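Local coordinates for probable thiol peroxidase (Chromobacterium violaceum, PDB 3KEB), which is probably a peroxidase of the redoxin family, expected to reduce peroxides with a thiol-based redox centre, at residues A[48-58]-A[135-145]; A[27-35]-A[112-123]. All blocks are in the same frame, centred on the assembly; numbering follows the deposited sequence. Where two conformers were deposited one is given.

Interaction 1. Residues A[48-58]-A[135-145]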
loop_
_atom_site.group_PDB
_atom_site.type_symbol
_atom_site.label_atom_id
_atom_site.label_comp_id
_atom_site.label_asym_id
_atom_site.label_seq_id
_atom_site.Cartn_x
_atom_site.Cartn_y
_atom_site.Cartn_z
ATOM N N HIS A 48 2.973 -0.355 27.642
ATOM C CA HIS A 48 2.097 -0.363 28.796
ATOM C C HIS A 48 0.612 -0.288 28.443
ATOM O O HIS A 48 -0.153 0.422 29.110
ATOM C CB HIS A 48 2.512 0.755 29.766
ATOM C CG HIS A 48 3.949 0.648 30.207
ATOM N ND1 HIS A 48 4.951 1.458 29.700
ATOM C CD2 HIS A 48 4.548 -0.183 31.093
ATOM C CE1 HIS A 48 6.098 1.149 30.283
ATOM N NE2 HIS A 48 5.880 0.164 31.137
ATOM N N THR A 49 0.195 -0.998 27.399
ATOM C CA THR A 49 -1.217 -1.140 27.144
ATOM C C THR A 49 -1.544 -2.482 26.545
ATOM O O THR A 49 -0.769 -3.015 25.729
ATOM C CB THR A 49 -1.795 -0.005 26.196
ATOM O OG1 THR A 49 -3.207 -0.194 26.064
ATOM C CG2 THR A 49 -1.164 -0.043 24.812
ATOM N N PRO A 50 -2.679 -3.049 26.940
ATOM C CA PRO A 50 -3.141 -4.204 26.213
ATOM C C PRO A 50 -3.594 -3.733 24.853
ATOM O O PRO A 50 -3.864 -2.554 24.673
ATOM C CB PRO A 50 -4.317 -4.733 27.034
ATOM C CG PRO A 50 -4.651 -3.662 28.024
ATOM C CD PRO A 50 -3.550 -2.692 28.081
ATOM N N LYS A 51 -3.633 -4.658 23.923
ATOM C CA LYS A 51 -4.038 -4.325 22.557
ATOM C C LYS A 51 -4.704 -5.373 21.797
ATOM O O LYS A 51 -4.596 -6.549 22.089
ATOM C CB LYS A 51 -2.868 -3.836 21.767
ATOM C CG LYS A 51 -1.675 -4.694 21.774
ATOM C CD LYS A 51 -0.633 -3.723 22.103
ATOM C CE LYS A 51 0.651 -4.282 22.393
ATOM N NZ LYS A 51 1.302 -3.403 23.532
ATOM N N LEU A 52 -5.445 -4.899 20.813
ATOM C CA LEU A 52 -6.216 -5.726 19.898
ATOM C C LEU A 52 -5.632 -5.395 18.516
ATOM O O LEU A 52 -5.820 -4.288 17.992
ATOM C CB LEU A 52 -7.708 -5.356 19.987
ATOM C CG LEU A 52 -8.635 -6.381 19.360
ATOM C CD1 LEU A 52 -8.519 -7.847 19.976
ATOM C CD2 LEU A 52 -10.100 -5.908 19.481
ATOM N N ILE A 53 -4.828 -6.308 18.002
ATOM C CA ILE A 53 -4.240 -6.163 16.648
ATOM C C ILE A 53 -5.168 -6.802 15.606
ATOM O O ILE A 53 -5.687 -7.887 15.813
ATOM C CB ILE A 53 -2.847 -6.779 16.590
ATOM C CG1 ILE A 53 -1.894 -6.037 17.541
ATOM C CG2 ILE A 53 -2.292 -6.812 15.146
ATOM C CD1 ILE A 53 -0.621 -6.668 17.662
ATOM N N VAL A 54 -5.450 -6.079 14.536
ATOM C CA VAL A 54 -6.279 -6.577 13.487
ATOM C C VAL A 54 -5.594 -6.295 12.182
ATOM O O VAL A 54 -5.195 -5.145 11.938
ATOM C CB VAL A 54 -7.678 -5.863 13.471
ATOM C CG1 VAL A 54 -8.456 -6.230 12.277
ATOM C CG2 VAL A 54 -8.518 -6.245 14.743
ATOM N N THR A 55 -5.470 -7.335 11.367
ATOM C CA THR A 55 -5.063 -7.180 9.984
ATOM C C THR A 55 -6.332 -7.193 9.142
ATOM O O THR A 55 -7.260 -7.971 9.384
ATOM C CB THR A 55 -4.112 -8.291 9.557
ATOM O OG1 THR A 55 -4.721 -9.591 9.850
ATOM C CG2 THR A 55 -2.774 -8.127 10.268
ATOM N N LEU A 56 -6.415 -6.229 8.233
ATOM C CA LEU A 56 -7.516 -6.134 7.251
ATOM C C LEU A 56 -6.881 -6.249 5.891
ATOM O O LEU A 56 -5.597 -6.197 5.756
ATOM C CB LEU A 56 -8.272 -4.788 7.382
ATOM C CG LEU A 56 -8.846 -4.324 8.737
ATOM C CD1 LEU A 56 -9.266 -2.859 8.695
ATOM C CD2 LEU A 56 -9.985 -5.207 9.145
ATOM N N LEU A 57 -7.684 -6.609 4.888
ATOM C CA LEU A 57 -7.172 -6.576 3.519
ATOM C C LEU A 57 -6.766 -5.176 3.160
ATOM O O LEU A 57 -5.612 -4.829 2.732
ATOM C CB LEU A 57 -8.166 -7.147 2.503
ATOM C CG LEU A 57 -8.490 -8.615 2.600
ATOM C CD1 LEU A 57 -9.584 -9.016 1.558
ATOM C CD2 LEU A 57 -7.108 -9.442 2.367
ATOM N N SER A 58 -7.686 -4.215 3.378
ATOM C CA SER A 58 -7.321 -2.902 3.127
ATOM C C SER A 58 -8.485 -1.980 3.751
ATOM O O SER A 58 -9.529 -2.506 3.901
ATOM C CB SER A 58 -7.466 -2.578 1.663
ATOM O OG SER A 58 -7.569 -1.138 1.394
ATOM N N TYR A 135 -1.427 -9.142 -0.002
ATOM C CA TYR A 135 -2.200 -8.629 1.075
ATOM C C TYR A 135 -1.917 -9.327 2.399
ATOM O O TYR A 135 -1.486 -10.488 2.425
ATOM C CB TYR A 135 -3.733 -8.720 0.785
ATOM C CG TYR A 135 -4.293 -7.688 -0.174
ATOM C CD1 TYR A 135 -4.095 -7.786 -1.546
ATOM C CD2 TYR A 135 -5.132 -6.671 0.288
ATOM C CE1 TYR A 135 -4.685 -6.864 -2.402
ATOM C CE2 TYR A 135 -5.685 -5.747 -0.557
ATOM C CZ TYR A 135 -5.460 -5.851 -1.901
ATOM O OH TYR A 135 -6.037 -4.941 -2.707
ATOM N N THR A 136 -2.281 -8.674 3.502
ATOM C CA THR A 136 -2.319 -9.365 4.805
ATOM C C THR A 136 -3.717 -10.007 4.974
ATOM O O THR A 136 -4.757 -9.320 4.944
ATOM C CB THR A 136 -2.059 -8.447 5.984
ATOM O OG1 THR A 136 -3.153 -7.452 5.967
ATOM C CG2 THR A 136 -0.780 -7.693 5.851
ATOM N N SER A 137 -3.742 -11.316 5.196
ATOM C CA SER A 137 -4.965 -12.036 5.431
ATOM C C SER A 137 -5.638 -11.514 6.733
ATOM O O SER A 137 -4.943 -11.159 7.683
ATOM C CB SER A 137 -4.689 -13.547 5.473
ATOM O OG SER A 137 -5.867 -14.224 5.146
ATOM N N PRO A 138 -6.947 -11.423 6.770
ATOM C CA PRO A 138 -7.583 -10.834 7.942
ATOM C C PRO A 138 -7.505 -11.719 9.222
ATOM O O PRO A 138 -7.707 -12.934 9.162
ATOM C CB PRO A 138 -9.030 -10.629 7.496
ATOM C CG PRO A 138 -9.197 -11.604 6.419
ATOM C CD PRO A 138 -7.912 -11.542 5.673
ATOM N N ALA A 139 -7.108 -11.091 10.331
ATOM C CA ALA A 139 -6.828 -11.777 11.590
ATOM C C ALA A 139 -6.967 -10.825 12.767
ATOM O O ALA A 139 -7.047 -9.576 12.624
ATOM C CB ALA A 139 -5.424 -12.448 11.553
ATOM N N ILE A 140 -7.161 -11.419 13.925
ATOM C CA ILE A 140 -7.298 -10.635 15.136
ATOM C C ILE A 140 -6.484 -11.259 16.185
ATOM O O ILE A 140 -6.455 -12.485 16.284
ATOM C CB ILE A 140 -8.775 -10.479 15.607
ATOM C CG1 ILE A 140 -8.863 -9.543 16.808
ATOM C CG2 ILE A 140 -9.462 -11.853 15.948
ATOM C CD1 ILE A 140 -10.360 -8.999 17.016
ATOM N N ILE A 141 -5.823 -10.427 16.979
ATOM C CA ILE A 141 -4.998 -10.918 18.099
ATOM C C ILE A 141 -5.142 -10.021 19.296
ATOM O O ILE A 141 -4.883 -8.828 19.221
ATOM C CB ILE A 141 -3.500 -10.908 17.743
ATOM C CG1 ILE A 141 -3.218 -11.723 16.496
ATOM C CG2 ILE A 141 -2.622 -11.430 18.934
ATOM C CD1 ILE A 141 -1.776 -11.590 15.987
ATOM N N LEU A 142 -5.602 -10.597 20.398
ATOM C CA LEU A 142 -5.702 -9.917 21.678
ATOM C C LEU A 142 -4.435 -10.246 22.471
ATOM O O LEU A 142 -4.131 -11.431 22.738
ATOM C CB LEU A 142 -6.907 -10.415 22.467
ATOM C CG LEU A 142 -7.056 -9.950 23.904
ATOM C CD1 LEU A 142 -7.330 -8.441 23.977
ATOM C CD2 LEU A 142 -8.129 -10.840 24.635
ATOM N N ALA A 143 -3.740 -9.181 22.887
ATOM C CA ALA A 143 -2.490 -9.298 23.695
ATOM C C ALA A 143 -2.567 -8.372 24.887
ATOM O O ALA A 143 -3.190 -7.289 24.825
ATOM C CB ALA A 143 -1.238 -8.971 22.859
ATOM N N ASP A 144 -1.994 -8.808 25.994
ATOM C CA ASP A 144 -1.928 -7.959 27.178
ATOM C C ASP A 144 -0.796 -6.926 27.101
ATOM O O ASP A 144 -0.097 -6.823 26.092
ATOM C CB ASP A 144 -1.862 -8.809 28.439
ATOM C CG ASP A 144 -0.649 -9.696 28.518
ATOM O OD1 ASP A 144 0.406 -9.362 27.936
ATOM O OD2 ASP A 144 -0.774 -10.734 29.235
ATOM N N ALA A 145 -0.568 -6.193 28.181
ATOM C CA ALA A 145 0.408 -5.129 28.155
ATOM C C ALA A 145 1.842 -5.675 28.107
ATOM O O ALA A 145 2.752 -4.955 27.676
ATOM C CB ALA A 145 0.230 -4.205 29.354
HETATM O O HOH W 1 2.516 -2.777 26.359
HETATM O O HOH W 2 -3.599 -5.849 3.696
#

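Interaction 2. Residues A[27-35]-A[112-123]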
loop_
_atom_site.group_PDB
_atom_site.type_symbol
_atom_site.label_atom_id
_atom_site.label_comp_id
_atom_site.label_asym_id
_atom_site.label_seq_id
_atom_site.Cartn_x
_atom_site.Cartn_y
_atom_site.Cartn_z
ATOM N N TYR A 27 4.549 -14.614 23.046
ATOM C CA TYR A 27 4.875 -13.189 23.003
ATOM C C TYR A 27 4.760 -12.742 21.539
ATOM O O TYR A 27 5.158 -13.491 20.633
ATOM C CB TYR A 27 6.271 -12.913 23.545
ATOM C CG TYR A 27 6.378 -12.954 25.058
ATOM C CD1 TYR A 27 6.184 -11.798 25.835
ATOM C CD2 TYR A 27 6.671 -14.118 25.715
ATOM C CE1 TYR A 27 6.311 -11.833 27.223
ATOM C CE2 TYR A 27 6.791 -14.145 27.096
ATOM C CZ TYR A 27 6.595 -12.996 27.838
ATOM O OH TYR A 27 6.716 -13.054 29.213
ATOM N N LEU A 28 4.138 -11.586 21.307
ATOM C CA LEU A 28 4.034 -11.044 19.939
ATOM C C LEU A 28 5.381 -10.946 19.266
ATOM O O LEU A 28 6.415 -10.509 19.895
ATOM C CB LEU A 28 3.347 -9.687 19.917
ATOM C CG LEU A 28 1.879 -9.548 20.338
ATOM C CD1 LEU A 28 1.547 -8.116 20.635
ATOM C CD2 LEU A 28 0.930 -10.148 19.289
ATOM N N PRO A 29 5.431 -11.352 17.986
ATOM C CA PRO A 29 6.653 -11.049 17.210
ATOM C C PRO A 29 6.866 -9.559 17.065
ATOM O O PRO A 29 5.902 -8.803 16.972
ATOM C CB PRO A 29 6.379 -11.691 15.823
ATOM C CG PRO A 29 5.445 -12.815 16.117
ATOM C CD PRO A 29 4.512 -12.184 17.206
ATOM N N SER A 30 8.136 -9.147 17.057
ATOM C CA SER A 30 8.478 -7.768 16.884
ATOM C C SER A 30 8.039 -7.346 15.503
ATOM O O SER A 30 7.882 -8.165 14.598
ATOM C CB SER A 30 9.974 -7.544 17.065
ATOM O OG SER A 30 10.654 -8.230 16.036
ATOM N N PHE A 31 7.768 -6.070 15.349
ATOM C CA PHE A 31 7.500 -5.524 14.025
ATOM C C PHE A 31 8.124 -4.139 13.889
ATOM O O PHE A 31 8.368 -3.453 14.901
ATOM C CB PHE A 31 5.980 -5.559 13.689
ATOM C CG PHE A 31 5.074 -4.770 14.608
ATOM C CD1 PHE A 31 4.104 -5.449 15.377
ATOM C CD2 PHE A 31 5.079 -3.377 14.643
ATOM C CE1 PHE A 31 3.233 -4.756 16.178
ATOM C CE2 PHE A 31 4.212 -2.650 15.492
ATOM C CZ PHE A 31 3.269 -3.331 16.232
HETATM N N MSE A 32 8.386 -3.760 12.644
HETATM C CA MSE A 32 8.868 -2.426 12.261
HETATM C C MSE A 32 7.948 -1.945 11.154
HETATM O O MSE A 32 8.162 -2.327 10.007
HETATM C CB MSE A 32 10.278 -2.525 11.673
HETATM C CG MSE A 32 11.338 -2.958 12.662
HETATM SE SE MSE A 32 13.141 -3.161 11.872
HETATM C CE MSE A 32 12.706 -4.125 10.206
ATOM N N LEU A 33 6.919 -1.170 11.481
ATOM C CA LEU A 33 5.919 -0.740 10.532
ATOM C C LEU A 33 5.969 0.779 10.405
ATOM O O LEU A 33 6.825 1.408 11.017
ATOM C CB LEU A 33 4.514 -1.206 10.992
ATOM C CG LEU A 33 4.405 -2.740 11.031
ATOM C CD1 LEU A 33 3.078 -3.143 11.623
ATOM C CD2 LEU A 33 4.579 -3.335 9.620
ATOM N N VAL A 34 5.074 1.348 9.594
ATOM C CA VAL A 34 4.994 2.792 9.490
ATOM C C VAL A 34 3.543 3.203 9.592
ATOM O O VAL A 34 2.659 2.612 9.015
ATOM C CB VAL A 34 5.683 3.325 8.214
ATOM C CG1 VAL A 34 5.206 2.590 7.042
ATOM C CG2 VAL A 34 5.457 4.827 8.050
ATOM N N ASP A 35 3.273 4.197 10.404
ATOM C CA ASP A 35 1.893 4.625 10.638
ATOM C C ASP A 35 1.401 5.635 9.621
ATOM O O ASP A 35 2.122 6.037 8.726
ATOM C CB ASP A 35 1.726 5.143 12.073
ATOM C CG ASP A 35 2.382 6.491 12.337
ATOM O OD1 ASP A 35 2.672 7.337 11.434
ATOM O OD2 ASP A 35 2.583 6.757 13.580
ATOM N N SER A 112 1.038 0.517 8.189
ATOM C CA SER A 112 1.277 0.015 6.870
ATOM C C SER A 112 2.488 -0.905 6.890
ATOM O O SER A 112 3.490 -0.653 7.611
ATOM C CB SER A 112 1.583 1.171 5.941
ATOM O OG SER A 112 2.093 0.704 4.719
ATOM N N THR A 113 2.408 -1.950 6.090
ATOM C CA THR A 113 3.513 -2.877 5.958
ATOM C C THR A 113 4.502 -2.468 4.884
ATOM O O THR A 113 5.427 -3.252 4.542
ATOM C CB THR A 113 3.033 -4.275 5.648
ATOM O OG1 THR A 113 2.325 -4.287 4.414
ATOM C CG2 THR A 113 2.077 -4.792 6.765
ATOM N N LEU A 114 4.378 -1.263 4.337
ATOM C CA LEU A 114 5.323 -0.946 3.242
ATOM C C LEU A 114 6.800 -0.923 3.701
ATOM O O LEU A 114 7.636 -1.296 2.944
ATOM C CB LEU A 114 4.924 0.306 2.439
ATOM C CG LEU A 114 5.604 1.575 2.805
ATOM C CD1 LEU A 114 5.249 2.775 1.914
ATOM C CD2 LEU A 114 5.195 1.795 4.246
ATOM N N ARG A 115 7.120 -0.532 4.930
ATOM C CA ARG A 115 8.542 -0.396 5.301
ATOM C C ARG A 115 9.191 -1.781 5.382
ATOM O O ARG A 115 10.409 -1.920 5.189
ATOM C CB ARG A 115 8.714 0.460 6.577
ATOM C CG ARG A 115 10.032 0.325 7.328
ATOM C CD ARG A 115 11.194 0.789 6.512
ATOM N NE ARG A 115 12.368 -0.009 6.829
ATOM C CZ ARG A 115 13.221 0.251 7.809
ATOM N NH1 ARG A 115 13.072 1.321 8.581
ATOM N NH2 ARG A 115 14.247 -0.566 8.005
ATOM N N GLY A 116 8.400 -2.817 5.599
ATOM C CA GLY A 116 8.925 -4.167 5.505
ATOM C C GLY A 116 7.807 -5.180 5.408
ATOM O O GLY A 116 7.155 -5.490 6.398
ATOM N N ARG A 117 7.612 -5.712 4.204
ATOM C CA ARG A 117 6.506 -6.624 3.979
ATOM C C ARG A 117 6.708 -7.997 4.678
ATOM O O ARG A 117 5.759 -8.748 4.789
ATOM C CB ARG A 117 6.272 -6.797 2.484
ATOM C CG ARG A 117 6.020 -5.458 1.697
ATOM C CD ARG A 117 4.611 -4.815 1.942
ATOM N NE ARG A 117 4.276 -3.876 0.857
ATOM C CZ ARG A 117 3.434 -2.835 0.926
ATOM N NH1 ARG A 117 3.216 -2.104 -0.164
ATOM N NH2 ARG A 117 2.790 -2.536 2.061
ATOM N N ASP A 118 7.936 -8.317 5.137
ATOM C CA ASP A 118 8.208 -9.542 5.922
ATOM C C ASP A 118 7.426 -9.670 7.286
ATOM O O ASP A 118 7.377 -10.749 7.932
ATOM C CB ASP A 118 9.677 -9.609 6.209
ATOM C CG ASP A 118 10.043 -8.757 7.364
ATOM O OD1 ASP A 118 9.760 -7.529 7.321
ATOM O OD2 ASP A 118 10.576 -9.334 8.339
ATOM N N PHE A 119 6.793 -8.588 7.704
ATOM C CA PHE A 119 5.760 -8.658 8.715
ATOM C C PHE A 119 4.779 -9.800 8.373
ATOM O O PHE A 119 4.409 -10.591 9.235
ATOM C CB PHE A 119 4.945 -7.362 8.713
ATOM C CG PHE A 119 3.707 -7.448 9.526
ATOM C CD1 PHE A 119 3.756 -7.269 10.906
ATOM C CD2 PHE A 119 2.501 -7.747 8.946
ATOM C CE1 PHE A 119 2.633 -7.387 11.656
ATOM C CE2 PHE A 119 1.400 -7.881 9.689
ATOM C CZ PHE A 119 1.457 -7.689 11.072
ATOM N N HIS A 120 4.336 -9.858 7.122
ATOM C CA HIS A 120 3.304 -10.841 6.751
ATOM C C HIS A 120 3.690 -12.286 7.107
ATOM O O HIS A 120 2.929 -13.006 7.707
ATOM C CB HIS A 120 2.981 -10.804 5.254
ATOM C CG HIS A 120 2.486 -9.500 4.702
ATOM N ND1 HIS A 120 3.063 -8.274 4.948
ATOM C CD2 HIS A 120 1.529 -9.270 3.764
ATOM C CE1 HIS A 120 2.402 -7.339 4.281
ATOM N NE2 HIS A 120 1.489 -7.930 3.533
ATOM N N LYS A 121 4.886 -12.731 6.756
ATOM C CA LYS A 121 5.208 -14.096 7.049
ATOM C C LYS A 121 5.370 -14.281 8.553
ATOM O O LYS A 121 4.923 -15.287 9.113
ATOM C CB LYS A 121 6.458 -14.516 6.297
ATOM C CG LYS A 121 6.753 -16.002 6.442
ATOM C CD LYS A 121 7.467 -16.548 5.177
ATOM C CE LYS A 121 7.699 -18.052 5.306
ATOM N NZ LYS A 121 8.610 -18.577 4.233
ATOM N N ARG A 122 5.977 -13.291 9.222
ATOM C CA ARG A 122 6.291 -13.364 10.638
ATOM C C ARG A 122 5.030 -13.440 11.499
ATOM O O ARG A 122 5.091 -13.932 12.604
ATOM C CB ARG A 122 7.180 -12.153 11.077
ATOM C CG ARG A 122 8.680 -12.218 10.573
ATOM C CD ARG A 122 9.588 -10.934 10.853
ATOM N NE ARG A 122 9.494 -10.378 12.203
ATOM C CZ ARG A 122 9.984 -10.932 13.317
ATOM N NH1 ARG A 122 10.661 -12.080 13.287
ATOM N NH2 ARG A 122 9.816 -10.316 14.471
ATOM N N TYR A 123 3.899 -12.894 10.998
ATOM C CA TYR A 123 2.604 -12.903 11.705
ATOM C C TYR A 123 1.626 -13.940 11.111
ATOM O O TYR A 123 0.491 -14.032 11.551
ATOM C CB TYR A 123 1.959 -11.520 11.710
ATOM C CG TYR A 123 2.321 -10.735 12.971
ATOM C CD1 TYR A 123 3.584 -10.250 13.156
ATOM C CD2 TYR A 123 1.387 -10.534 13.992
ATOM C CE1 TYR A 123 3.954 -9.579 14.300
ATOM C CE2 TYR A 123 1.737 -9.813 15.140
ATOM C CZ TYR A 123 3.016 -9.355 15.297
ATOM O OH TYR A 123 3.390 -8.670 16.435
HETATM O O HOH W 3 10.312 -11.301 17.205
#

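Interaction 1. Residues A[48-58]-A[135-145]
Thr55 and Ala139 form one of three hydrogen-bonded pairs that join strands 51-55 and 139-143 antiparallel in the central sheet of this thioredoxin-like fold. Lys51 pairs with Ala143 and Ile53 with Ile141 in the same way. Leu52 with Leu142 and Val54 with Ile140 are the non-hydrogen-bonded pairs.

Leu52, Val54, Ile140 and Leu142 share one face of the sheet. The CG of Leu52 stands anti to its own N (chi1 -165°). This brings Leu52 CD1 diagonally over the neighbouring strand, 3.6 Å from Ile140 CG1. CD1 of Leu52 also reaches Leu142 CB at 3.9 Å. Val54 CG2 also touches Ile140 CG1, at 3.9 Å, so the isoleucine packs against both Leu52 and Val54. Helix 67-77 covers Leu52 and Val54. The opposite face carries Lys51, Ile53, Thr55, Ala139, Ile141 and Ala143. There Ile53 and Ile141 meet at their CB atoms, 4.3 Å apart.

Thr55 puts OG1 between its backbone N and carbonyl carbon (chi1 53°). OG1 thereby gives a hydrogen bond to Ser137 O at 2.7 Å, in the plane of that carbonyl. It also lies 3.4 Å from Ala139 CB. Leu57 CB packs at Tyr135 CD2, 3.8 Å away, and the two side chains cross at about a right angle. The Tyr135 hydroxyl is bonded to Ser94 of the second subunit.

A water donates to Leu56 O and Leu57 O and accepts from Thr136 N, 3.1 Å away. At the other end, Lys51 NZ donates to Thr49 O and to Phe46 O. The middle of the contact is thus apolar on both faces, while a buried hydroxyl and a water satisfy backbone polar groups where the strand pairing gives out.

Interaction 2. Residues A[27-35]-A[112-123]
The Tyr123 ring carries Pro29 CD over one face, in a CH-pi contact 4.2 Å from the ring centroid. Phe119 CE1 lies over the opposite face, offset toward the rim, so the ring is held between them. Ser30 O is at the ring edge. The Phe31 ring meets Tyr123 OH with its own edge, 3.5 Å from CD1. Phe119 takes Phe31 CB at the edge of its ring, 4.0 Å from CD1, and Tyr123 CB over a face.

These groups pack the loop leading into strand 32-35 against the short helix 119-122 of the thioredoxin-like redoxin fold. Phe119 and Tyr123 are one helical turn apart. The CG of Phe119 is anti to its N (chi1 169°), and the ring reaches Phe31 while its CB touches Leu33 CD2. Ile88 of strand 84-89 touches both Leu33 and Phe119.

Further on, the sheet takes over. Val34 and Ser112 form an antiparallel hydrogen-bonded pair, with both backbone bonds made. Leu33 CD2 lies 3.5 Å from Ser112 O. Ser112 OG accepts from Leu114 N at 3.0 Å, an ST turn that starts the loop after strand 109-112. The same OG is bonded to Asp91 O.

At the solvent side, in one of two deposited conformers, the Arg122 chain bends at chi3 (46°). This turns its guanidinium to the backbone of Ser30. NH2 then donates to Ser30 O at 2.9 Å, with that oxygen near the guanidinium plane. A water at the guanidinium edge accepts from Arg122 NH2 and from Ser30 N. The arginine's bonds may be made only part of the time.

The phenol of Tyr123 thus both packs on proline and bonds to it: its OH donates to Pro29 O at 2.6 Å, in the carbonyl plane and on a lone pair.

In the fold
The centres of interactions 1 and 2 lie about 11 Å apart, and both reach the same seven-stranded mixed sheet. Interaction 1 joins strands 51-55 and 139-143. Interaction 2 joins strand 32-35 to strand 109-112 and helix 119-122. Strand 84-89 lies between the two strand pairs in the sheet. Along the chain the segments alternate: 27-35, 48-58, 112-123, 135-145. The contacts also meet directly. Leu28 packs on Ile141 and Ala143, and His120 packs on Thr136. Each contact therefore ties an earlier part of the chain to one 77 residues further on, within a single domain. Both also touch the second subunit, through residues beyond the strand ends.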